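Local coordinates for putative alpha/beta hydrolase FOLD protein (PDB 5A62) that probably hydrolyses carboxylic esters, as a carboxylesterase of the alpha/beta hydrolase superfamily, at residues Q75-I78 / D79-R82; K132-E135 / K136-R139; N201-Q204 / G205-S209. All coordinates share one frame; numbering follows the deposited sequence.

In the fold
All three contacts are local, each made within a turn or two of chain, and follow one another along an alpha/beta hydrolase fold. Contact 1 lies in helix 74-87 and contact 3 in helix 202-209; their centres are 17 Å apart, and both helices pack on helix 100-111, which begins within the probable nucleophile elbow at Gly97, Ser99 and Gly101. Contact 2, at the junction of helices 131-134 and 136-147, is farther off, its centre 24 Å from contact 1 and 26 Å from contact 3. Its His137 lies about 5 Å from a bound acetate, probably a crystallisation component. Across the dimer, Gln75 of contact 1 packs on Phe138 of contact 2 in the second subunit.

Contact 1. Residues Q75-I78 / D79-R82; sequences QDLI and DDLR
Two torsions carry the amide of Gln75 forward to Asp79, one helical turn on: CG lies opposite the backbone N (chi1 -173°), and a bend at chi2 (64°) folds the chain over the following turn. Gln75 NE2 then donates to Asp79 OD1 at 3.0 Å. The bond lies close to the amide plane of Gln75 but meets the carboxylate from above, 46° out of the Asp79 plane, and the two flat groups are tilted well apart. Glutamine suits the place by working in both directions: NE2 grips the aspartate, and OE1 accepts from Gln111 of helix 100-111.

Between Asp76 and Asp79 stand two like charges, Asp76 OD1 and Asp79 OD2, 4.6 Å apart. Two waters each bridge Asp76 OD1 and Asp79 OD2, the second of them 2.6 Å from Asp79 OD2, while Asp76 OD2 turns back to the amide N of Thr73, before the first turn of the helix. This hydration probably eases the repulsion.

Beneath the side chains runs the regular ladder of an alpha-helix, each amide bonding four residues back, as in Arg82 N to Ile78 O at 2.8 Å. Helix 74-87 is amphipathic, one of the helices that flank the central sheet of an alpha/beta hydrolase. Its apolar side carries Ile78, packed on Ile104 and Met107, and Leu81, packed on Tyr108, so that branched aliphatic groups fill the seam with helix 100-111. Leu77 CD2 comes within 3.8 Å of Asp80 OD2. The buried Asp80 carboxylate is held by two salt bridges, OD1 with Arg83 and OD2 with Arg59.

Contact 2. Residues K132-E135 / K136-R139; sequences KDLE and KHFR
Lys136 NZ donates to Asp133 O at 2.9 Å, a lysine folded back onto the backbone three residues earlier. Its CG sits in the crowded position between backbone N and carbonyl carbon (chi1 64°), and bends at chi3 and chi4 complete the hook. A water joins it, accepting from Lys136 N and NZ and donating to Lys132 O. Next come two backbone bonds, His137 N to Leu134 O at 3.0 Å and Phe138 N to Glu135 O at 3.2 Å. They span three residues, and each donor stands well above the carbonyl plane, as befits the tight junction between helices 131-134 and 136-147.

Further out, Leu134 CD2 rests obliquely against His137 CE1 at 3.7 Å, its branched end suited to the flat imidazole. The Glu135 carboxylate crosses obliquely beside CD2 and CE2 of Phe138, OE2 being 3.7 Å from CD2, with its plane 28° from the ring. Glu135 O meets that ring at its edge, with CD2 3.4 Å away. Phe138 has a cation-pi partner in Arg141 and packs on Thr73 of the second subunit. The cationic end of Lys136, bonded to Asp133 O and, through water, to Lys132 O, would probably be favoured by their partial negative charge.

Contact 3. Residues N201-Q204 / G205-S209; sequences NVVQ and GLRAS
Side-chain packing between Gln204 and Arg207 carries the contact. The Arg207 guanidinium lays one face over Gln204 CA, and its NH2 comes 3.8 Å from Gln204 CA and 3.8 Å from Gln204 CG. A bend at chi3 (63°), after an extended start, turns the group back along the helix to make this possible. The amide of Gln204 stands nearly upright to it, the two planes 83° apart, and the atoms of Gln204 nearest the guanidinium are CA and CG. Val203 CG1 approaches Arg207 NH1 obliquely at 4.1 Å. A long arginine suits a surface position of this sort: its flat end can lie over neighbouring carbon while NH1 finds an acceptor, here the backbone O of Glu234.

Backbone hydrogen bonds form an unbroken alpha-helical run. Gly205 N donates to Asn201 O at 3.1 Å, Leu206 N to Val202 O at 2.8 Å, Arg207 N to Val203 O at 2.9 Å and Ala208 N to Gln204 O at 2.8 Å. Asn201 occupies the N-cap position, although its side chain makes no capping bond.

A side-chain hydroxyl bond lies near Ser209. Its OG donates to Leu206 O at 2.7 Å, and the same carbonyl accepts from Ser209 N, so two donors grip one oxygen. Ser209 OG also bonds the amide of Cys211, a doubling of roles that a small hydroxyl side chain allows.

Val202 and Leu206, one turn apart, form the buried ridge of helix 202-209. They pack on helix 100-111, Val202 against Ser106 and Met107 and Leu206 against Ser106 and Ala109, just before the chain enters strand 212-218 of the central sheet; Arg207 reaches Glu234 of helix 222-234, and Val203 packs on Lys127 and Ile235.

Contact 1. Residues Q75-I78 / D79-R82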
ATOM      1  N   GLN A  75      -1.439   9.779   2.571  1.00  7.50           N
ATOM      2  CA  GLN A  75      -2.244  10.981   2.381  1.00  8.05           C
ATOM      3  C   GLN A  75      -3.594  10.924   2.977  1.00  8.26           C
ATOM      4  O   GLN A  75      -4.110  11.898   3.524  1.00  8.69           O
ATOM      5  CB  GLN A  75      -2.300  11.317   0.904  1.00  9.46           C
ATOM      6  CG  GLN A  75      -2.970  12.642   0.637  1.00 10.95           C
ATOM      7  CD  GLN A  75      -2.188  13.784   1.243  1.00 11.98           C
ATOM      8  OE1 GLN A  75      -0.950  13.837   1.110  1.00 14.86           O
ATOM      9  NE2 GLN A  75      -2.873  14.673   1.927  1.00 12.18           N
ATOM     10  N   ASP A  76      -4.225   9.748   2.942  1.00  7.13           N
ATOM     11  CA  ASP A  76      -5.513   9.552   3.561  1.00  7.56           C
ATOM     12  C   ASP A  76      -5.450   9.769   5.062  1.00  7.97           C
ATOM     13  O   ASP A  76      -6.364  10.331   5.627  1.00  7.99           O
ATOM     14  CB  ASP A  76      -6.079   8.196   3.209  1.00  8.89           C
ATOM     15  CG  ASP A  76      -6.386   8.091   1.746  1.00 10.43           C
ATOM     16  OD1 ASP A  76      -7.170   8.939   1.225  1.00 12.64           O
ATOM     17  OD2 ASP A  76      -5.907   7.135   1.081  1.00 10.24           O
ATOM     18  N   LEU A  77      -4.411   9.293   5.705  1.00  6.95           N
ATOM     19  CA  LEU A  77      -4.226   9.531   7.130  1.00  6.99           C
ATOM     20  C   LEU A  77      -3.994  11.030   7.424  1.00  7.31           C
ATOM     21  O   LEU A  77      -4.461  11.551   8.437  1.00  7.78           O
ATOM     22  CB  LEU A  77      -3.046   8.742   7.720  1.00  7.30           C
ATOM     23  CG  LEU A  77      -3.208   7.239   7.648  1.00  8.14           C
ATOM     24  CD1 LEU A  77      -2.042   6.547   8.299  1.00 10.34           C
ATOM     25  CD2 LEU A  77      -4.497   6.705   8.268  1.00  9.79           C
ATOM     26  N   ILE A  78      -3.330  11.719   6.556  1.00  7.56           N
ATOM     27  CA  ILE A  78      -3.127  13.158   6.775  1.00  8.87           C
ATOM     28  C   ILE A  78      -4.449  13.847   6.658  1.00  9.38           C
ATOM     29  O   ILE A  78      -4.757  14.735   7.465  1.00  9.24           O
ATOM     30  CB  ILE A  78      -2.112  13.734   5.766  1.00  8.61           C
ATOM     31  CG1 ILE A  78      -0.831  12.932   5.635  1.00 10.55           C
ATOM     32  CG2 ILE A  78      -1.807  15.199   6.124  1.00 10.94           C
ATOM     33  CD1 ILE A  78      -0.237  12.442   6.933  1.00  9.88           C
ATOM     34  N   ASP A  79      -5.251  13.455   5.678  1.00  9.26           N
ATOM     35  CA  ASP A  79      -6.578  14.050   5.511  1.00  9.55           C
ATOM     36  C   ASP A  79      -7.456  13.734   6.722  1.00  8.95           C
ATOM     37  O   ASP A  79      -8.199  14.632   7.167  1.00  9.43           O
ATOM     38  CB  ASP A  79      -7.192  13.560   4.225  1.00 11.20           C
ATOM     39  CG  ASP A  79      -6.469  14.025   2.988  1.00 15.38           C
ATOM     40  OD1 ASP A  79      -5.675  14.944   3.003  1.00 17.77           O
ATOM     41  OD2 ASP A  79      -6.823  13.428   1.927  1.00 21.58           O
ATOM     42  N   ASP A  80      -7.364  12.569   7.309  1.00  8.59           N
ATOM     43  CA  ASP A  80      -8.137  12.275   8.530  1.00  9.00           C
ATOM     44  C   ASP A  80      -7.766  13.222   9.604  1.00  8.72           C
ATOM     45  O   ASP A  80      -8.621  13.717  10.372  1.00  9.32           O
ATOM     46  CB  ASP A  80      -7.838  10.840   9.037  1.00  9.81           C
ATOM     47  CG  ASP A  80      -8.342   9.712   8.115  1.00 11.71           C
ATOM     48  OD1 ASP A  80      -9.236   9.959   7.254  1.00 11.73           O
ATOM     49  OD2 ASP A  80      -7.793   8.591   8.297  1.00 11.62           O
ATOM     50  N   LEU A  81      -6.477  13.488   9.789  1.00  7.79           N
ATOM     51  CA  LEU A  81      -6.003  14.428  10.827  1.00  7.83           C
ATOM     52  C   LEU A  81      -6.449  15.841  10.513  1.00  8.58           C
ATOM     53  O   LEU A  81      -6.871  16.567  11.441  1.00  8.89           O
ATOM     54  CB  LEU A  81      -4.484  14.383  10.882  1.00  8.44           C
ATOM     55  CG  LEU A  81      -3.821  15.339  11.861  1.00  9.09           C
ATOM     56  CD1 LEU A  81      -4.316  15.175  13.257  1.00 10.42           C
ATOM     57  CD2 LEU A  81      -2.289  15.188  11.806  1.00  9.80           C
ATOM     58  N   ARG A  82      -6.350  16.242   9.262  1.00  8.99           N
ATOM     59  CA  ARG A  82      -6.826  17.562   8.882  1.00  9.88           C
ATOM     60  C   ARG A  82      -8.274  17.747   9.234  1.00 10.32           C
ATOM     61  O   ARG A  82      -8.633  18.790   9.835  1.00 10.25           O
ATOM     62  CB  ARG A  82      -6.599  17.809   7.404  1.00 11.89           C
ATOM     63  CG  ARG A  82      -6.990  19.206   6.979  1.00 16.31           C
ATOM     64  CD  ARG A  82      -7.020  19.345   5.451  1.00 21.29           C
ATOM     65  NE  ARG A  82      -7.639  18.194   4.731  1.00 30.61           N
ATOM     66  CZ  ARG A  82      -8.935  17.989   4.489  1.00 34.40           C
ATOM     67  NH1 ARG A  82      -9.876  18.832   4.877  1.00 33.17           N
ATOM     68  NH2 ARG A  82      -9.302  16.866   3.853  1.00 38.54           N
TER
HETATM   69  O   HOH W   1      -8.579  11.026   2.152  1.00 27.78           O
HETATM   70  O   HOH W   2      -6.184  11.443   0.358  1.00 28.20           O

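Contact 2. Residues K132-E135 / K136-R139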
ATOM      1  N   LYS A 132      14.268  -3.029   2.710  1.00 14.47           N
ATOM      2  CA  LYS A 132      14.726  -3.907   3.716  1.00 16.31           C
ATOM      3  C   LYS A 132      14.126  -3.567   5.090  1.00 15.54           C
ATOM      4  O   LYS A 132      13.888  -4.447   5.882  1.00 16.22           O
ATOM      5  CB  LYS A 132      16.277  -3.887   3.753  1.00 21.11           C
ATOM      6  CG  LYS A 132      16.808  -2.565   4.240  1.00 27.33           C
ATOM      7  CD  LYS A 132      18.318  -2.468   4.448  1.00 35.35           C
ATOM      8  CE  LYS A 132      18.612  -1.022   4.872  1.00 38.04           C
ATOM      9  NZ  LYS A 132      20.010  -0.797   5.382  1.00 44.67           N
ATOM     10  N   ASP A 133      13.821  -2.297   5.320  1.00 13.58           N
ATOM     11  CA  ASP A 133      13.241  -1.857   6.612  1.00 13.39           C
ATOM     12  C   ASP A 133      11.832  -2.419   6.829  1.00 13.31           C
ATOM     13  O   ASP A 133      11.371  -2.564   7.977  1.00 15.83           O
ATOM     14  CB  ASP A 133      13.139  -0.347   6.662  1.00 13.37           C
ATOM     15  CG  ASP A 133      14.468   0.387   6.533  1.00 14.69           C
ATOM     16  OD1 ASP A 133      15.518  -0.215   6.933  1.00 16.76           O
ATOM     17  OD2 ASP A 133      14.422   1.530   6.051  1.00 14.00           O
ATOM     18  N   LEU A 134      11.143  -2.683   5.727  1.00 12.16           N
ATOM     19  CA  LEU A 134       9.754  -3.150   5.810  1.00 11.56           C
ATOM     20  C   LEU A 134       9.605  -4.663   5.614  1.00 10.75           C
ATOM     21  O   LEU A 134       8.523  -5.204   5.722  1.00 11.27           O
ATOM     22  CB  LEU A 134       8.902  -2.423   4.772  1.00 11.94           C
ATOM     23  CG  LEU A 134       8.848  -0.921   4.930  1.00 13.28           C
ATOM     24  CD1 LEU A 134       7.904  -0.300   3.953  1.00 15.14           C
ATOM     25  CD2 LEU A 134       8.471  -0.515   6.326  1.00 13.69           C
ATOM     26  N   GLU A 135      10.713  -5.368   5.384  1.00 11.68           N
ATOM     27  CA  GLU A 135      10.624  -6.816   5.148  1.00 13.69           C
ATOM     28  C   GLU A 135      10.004  -7.563   6.283  1.00 11.60           C
ATOM     29  O   GLU A 135       9.265  -8.490   6.080  1.00 13.10           O
ATOM     30  CB  GLU A 135      12.016  -7.393   4.787  1.00 18.73           C
ATOM     31  CG  GLU A 135      11.908  -8.733   4.066  1.00 27.32           C
ATOM     32  CD  GLU A 135      11.220  -8.641   2.676  1.00 33.58           C
ATOM     33  OE1 GLU A 135      11.280  -7.529   2.032  1.00 41.35           O
ATOM     34  OE2 GLU A 135      10.642  -9.689   2.191  1.00 34.90           O
ATOM     35  N   LYS A 136      10.229  -7.120   7.503  1.00 11.73           N
ATOM     36  CA  LYS A 136       9.680  -7.800   8.673  1.00 14.01           C
ATOM     37  C   LYS A 136       8.187  -7.821   8.693  1.00 12.40           C
ATOM     38  O   LYS A 136       7.588  -8.719   9.272  1.00 13.22           O
ATOM     39  CB  LYS A 136      10.230  -7.126   9.973  1.00 17.78           C
ATOM     40  CG  LYS A 136       9.785  -5.667  10.162  1.00 22.54           C
ATOM     41  CD  LYS A 136      10.312  -4.823  11.374  1.00 27.29           C
ATOM     42  CE  LYS A 136      11.825  -4.683  11.389  1.00 30.78           C
ATOM     43  NZ  LYS A 136      12.423  -3.678  10.409  1.00 34.70           N
ATOM     44  N   HIS A 137       7.536  -6.844   8.080  1.00 10.94           N
ATOM     45  CA  HIS A 137       6.087  -6.791   8.163  1.00 10.52           C
ATOM     46  C   HIS A 137       5.382  -7.808   7.315  1.00  9.77           C
ATOM     47  O   HIS A 137       4.191  -8.039   7.476  1.00 10.10           O
ATOM     48  CB  HIS A 137       5.587  -5.380   7.791  1.00 11.89           C
ATOM     49  CG  HIS A 137       6.080  -4.279   8.663  1.00 16.76           C
ATOM     50  ND1 HIS A 137       6.312  -3.011   8.192  1.00 19.55           N
ATOM     51  CD2 HIS A 137       6.258  -4.217   9.990  1.00 23.18           C
ATOM     52  CE1 HIS A 137       6.769  -2.251   9.170  1.00 22.11           C
ATOM     53  NE2 HIS A 137       6.704  -2.952  10.283  1.00 23.86           N
ATOM     54  N   PHE A 138       6.069  -8.473   6.368  1.00 10.25           N
ATOM     55  CA  PHE A 138       5.433  -9.574   5.707  1.00 10.35           C
ATOM     56  C   PHE A 138       5.060 -10.677   6.685  1.00 10.58           C
ATOM     57  O   PHE A 138       3.982 -11.215   6.643  1.00 11.30           O
ATOM     58  CB  PHE A 138       6.294 -10.158   4.546  1.00  9.94           C
ATOM     59  CG  PHE A 138       6.386  -9.228   3.358  1.00  9.92           C
ATOM     60  CD1 PHE A 138       5.415  -9.246   2.356  1.00  9.79           C
ATOM     61  CD2 PHE A 138       7.381  -8.299   3.255  1.00 11.03           C
ATOM     62  CE1 PHE A 138       5.505  -8.373   1.295  1.00 10.31           C
ATOM     63  CE2 PHE A 138       7.455  -7.397   2.188  1.00 11.19           C
ATOM     64  CZ  PHE A 138       6.490  -7.442   1.200  1.00 11.61           C
ATOM     65  N   ARG A 139       5.954 -10.969   7.583  1.00 11.61           N
ATOM     66  CA  ARG A 139       5.671 -12.049   8.519  0.55 12.16           C
ATOM     67  C   ARG A 139       4.722 -11.620   9.618  1.00 11.03           C
ATOM     68  O   ARG A 139       3.889 -12.420  10.001  1.00 12.63           O
ATOM     69  CB  ARG A 139       6.938 -12.624   9.130  0.55 13.85           C
ATOM     70  CG  ARG A 139       6.719 -13.971   9.819  0.55 15.95           C
ATOM     71  CD  ARG A 139       6.381 -15.027   8.776  0.55 17.22           C
ATOM     72  NE  ARG A 139       5.919 -16.302   9.308  0.55 20.06           N
ATOM     73  CZ  ARG A 139       4.681 -16.553   9.693  0.55 20.54           C
ATOM     74  NH1 ARG A 139       3.789 -15.572   9.742  0.55 21.58           N
ATOM     75  NH2 ARG A 139       4.337 -17.778  10.060  0.55 22.05           N
TER
HETATM   76  O   HOH W   3      12.707  -5.512   8.206  1.00 21.49           O
HETATM   77  O   HOH W   4       8.877 -10.985   6.850  1.00 24.86           O

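Contact 3. Residues N201-Q204 / G205-S209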
ATOM      1  N   ASN A 201       9.512  12.994  -0.987  1.00 15.97           N
ATOM      2  CA  ASN A 201       9.877  14.415  -0.799  1.00 19.32           C
ATOM      3  C   ASN A 201       9.379  15.046   0.505  1.00 17.16           C
ATOM      4  O   ASN A 201       9.259  16.263   0.599  1.00 15.58           O
ATOM      5  CB  ASN A 201       9.373  15.230  -1.977  1.00 24.16           C
ATOM      6  CG  ASN A 201       7.857  15.417  -1.991  1.00 28.88           C
ATOM      7  OD1 ASN A 201       7.081  14.735  -1.308  1.00 29.75           O
ATOM      8  ND2 ASN A 201       7.425  16.394  -2.772  1.00 38.59           N
ATOM      9  N   VAL A 202       9.026  14.248   1.533  1.00 12.36           N
ATOM     10  CA  VAL A 202       8.536  14.824   2.751  1.00 11.43           C
ATOM     11  C   VAL A 202       9.644  15.612   3.451  1.00 10.60           C
ATOM     12  O   VAL A 202       9.349  16.601   4.110  1.00 11.31           O
ATOM     13  CB  VAL A 202       7.881  13.797   3.703  1.00 10.57           C
ATOM     14  CG1 VAL A 202       7.267  14.451   4.923  1.00  9.86           C
ATOM     15  CG2 VAL A 202       6.822  13.006   2.990  1.00 12.03           C
ATOM     16  N   VAL A 203      10.874  15.147   3.412  1.00 10.68           N
ATOM     17  CA  VAL A 203      11.943  15.884   4.071  1.00 12.00           C
ATOM     18  C   VAL A 203      12.006  17.275   3.471  1.00 11.99           C
ATOM     19  O   VAL A 203      12.080  18.235   4.244  1.00 11.90           O
ATOM     20  CB  VAL A 203      13.315  15.200   3.966  1.00 14.75           C
ATOM     21  CG1 VAL A 203      14.410  16.086   4.545  1.00 18.12           C
ATOM     22  CG2 VAL A 203      13.329  13.800   4.589  1.00 16.13           C
ATOM     23  N   GLN A 204      11.948  17.420   2.165  1.00 11.73           N
ATOM     24  CA  GLN A 204      11.980  18.740   1.552  1.00 12.21           C
ATOM     25  C   GLN A 204      10.796  19.558   2.002  1.00 11.07           C
ATOM     26  O   GLN A 204      10.923  20.753   2.347  1.00 10.53           O
ATOM     27  CB  GLN A 204      11.992  18.604   0.013  1.00 14.08           C
ATOM     28  CG  GLN A 204      12.045  19.966  -0.703  1.00 19.70           C
ATOM     29  CD  GLN A 204      12.235  19.831  -2.210  1.00 26.61           C
ATOM     30  OE1 GLN A 204      11.380  19.228  -2.877  1.00 31.73           O
ATOM     31  NE2 GLN A 204      13.375  20.377  -2.757  1.00 25.20           N
ATOM     32  N   GLY A 205       9.608  19.004   2.005  1.00 11.04           N
ATOM     33  CA  GLY A 205       8.465  19.743   2.462  1.00 10.01           C
ATOM     34  C   GLY A 205       8.476  20.158   3.893  1.00  9.90           C
ATOM     35  O   GLY A 205       7.992  21.235   4.276  1.00 10.38           O
ATOM     36  N   LEU A 206       8.962  19.281   4.733  1.00  8.58           N
ATOM     37  CA  LEU A 206       9.099  19.620   6.152  1.00  9.27           C
ATOM     38  C   LEU A 206      10.144  20.736   6.351  1.00 10.31           C
ATOM     39  O   LEU A 206       9.899  21.645   7.121  1.00 10.24           O
ATOM     40  CB  LEU A 206       9.499  18.355   6.954  1.00  9.28           C
ATOM     41  CG  LEU A 206       9.633  18.527   8.425  1.00  9.82           C
ATOM     42  CD1 LEU A 206       8.366  19.038   9.045  1.00  9.98           C
ATOM     43  CD2 LEU A 206      10.089  17.257   9.075  1.00  9.58           C
ATOM     44  N   ARG A 207      11.278  20.638   5.669  1.00  9.78           N
ATOM     45  CA  ARG A 207      12.279  21.726   5.722  1.00 10.88           C
ATOM     46  C   ARG A 207      11.621  22.990   5.228  1.00 11.65           C
ATOM     47  O   ARG A 207      11.797  24.027   5.873  1.00 12.73           O
ATOM     48  CB  ARG A 207      13.432  21.308   4.866  1.00 11.09           C
ATOM     49  CG  ARG A 207      14.474  22.454   4.775  1.00 10.97           C
ATOM     50  CD  ARG A 207      15.773  21.910   4.120  1.00 12.11           C
ATOM     51  NE  ARG A 207      15.540  21.471   2.773  1.00 12.05           N
ATOM     52  CZ  ARG A 207      15.804  20.287   2.260  1.00 13.55           C
ATOM     53  NH1 ARG A 207      16.367  19.319   2.980  1.00 14.46           N
ATOM     54  NH2 ARG A 207      15.466  20.057   1.024  1.00 14.50           N
ATOM     55  N   ALA A 208      10.842  22.922   4.181  1.00 11.25           N
ATOM     56  CA  ALA A 208      10.174  24.142   3.606  1.00 10.62           C
ATOM     57  C   ALA A 208       9.215  24.809   4.547  1.00 11.85           C
ATOM     58  O   ALA A 208       9.012  26.010   4.536  1.00 11.02           O
ATOM     59  CB  ALA A 208       9.443  23.839   2.321  1.00 11.10           C
ATOM     60  N   SER A 209       8.550  24.040   5.412  1.00 11.04           N
ATOM     61  CA  SER A 209       7.492  24.542   6.258  1.00 10.81           C
ATOM     62  C   SER A 209       7.941  25.585   7.236  1.00 11.39           C
ATOM     63  O   SER A 209       7.116  26.379   7.647  1.00 14.26           O
ATOM     64  CB  SER A 209       6.817  23.343   7.006  1.00 11.10           C
ATOM     65  OG  SER A 209       7.635  22.866   8.048  1.00 11.93           O
TER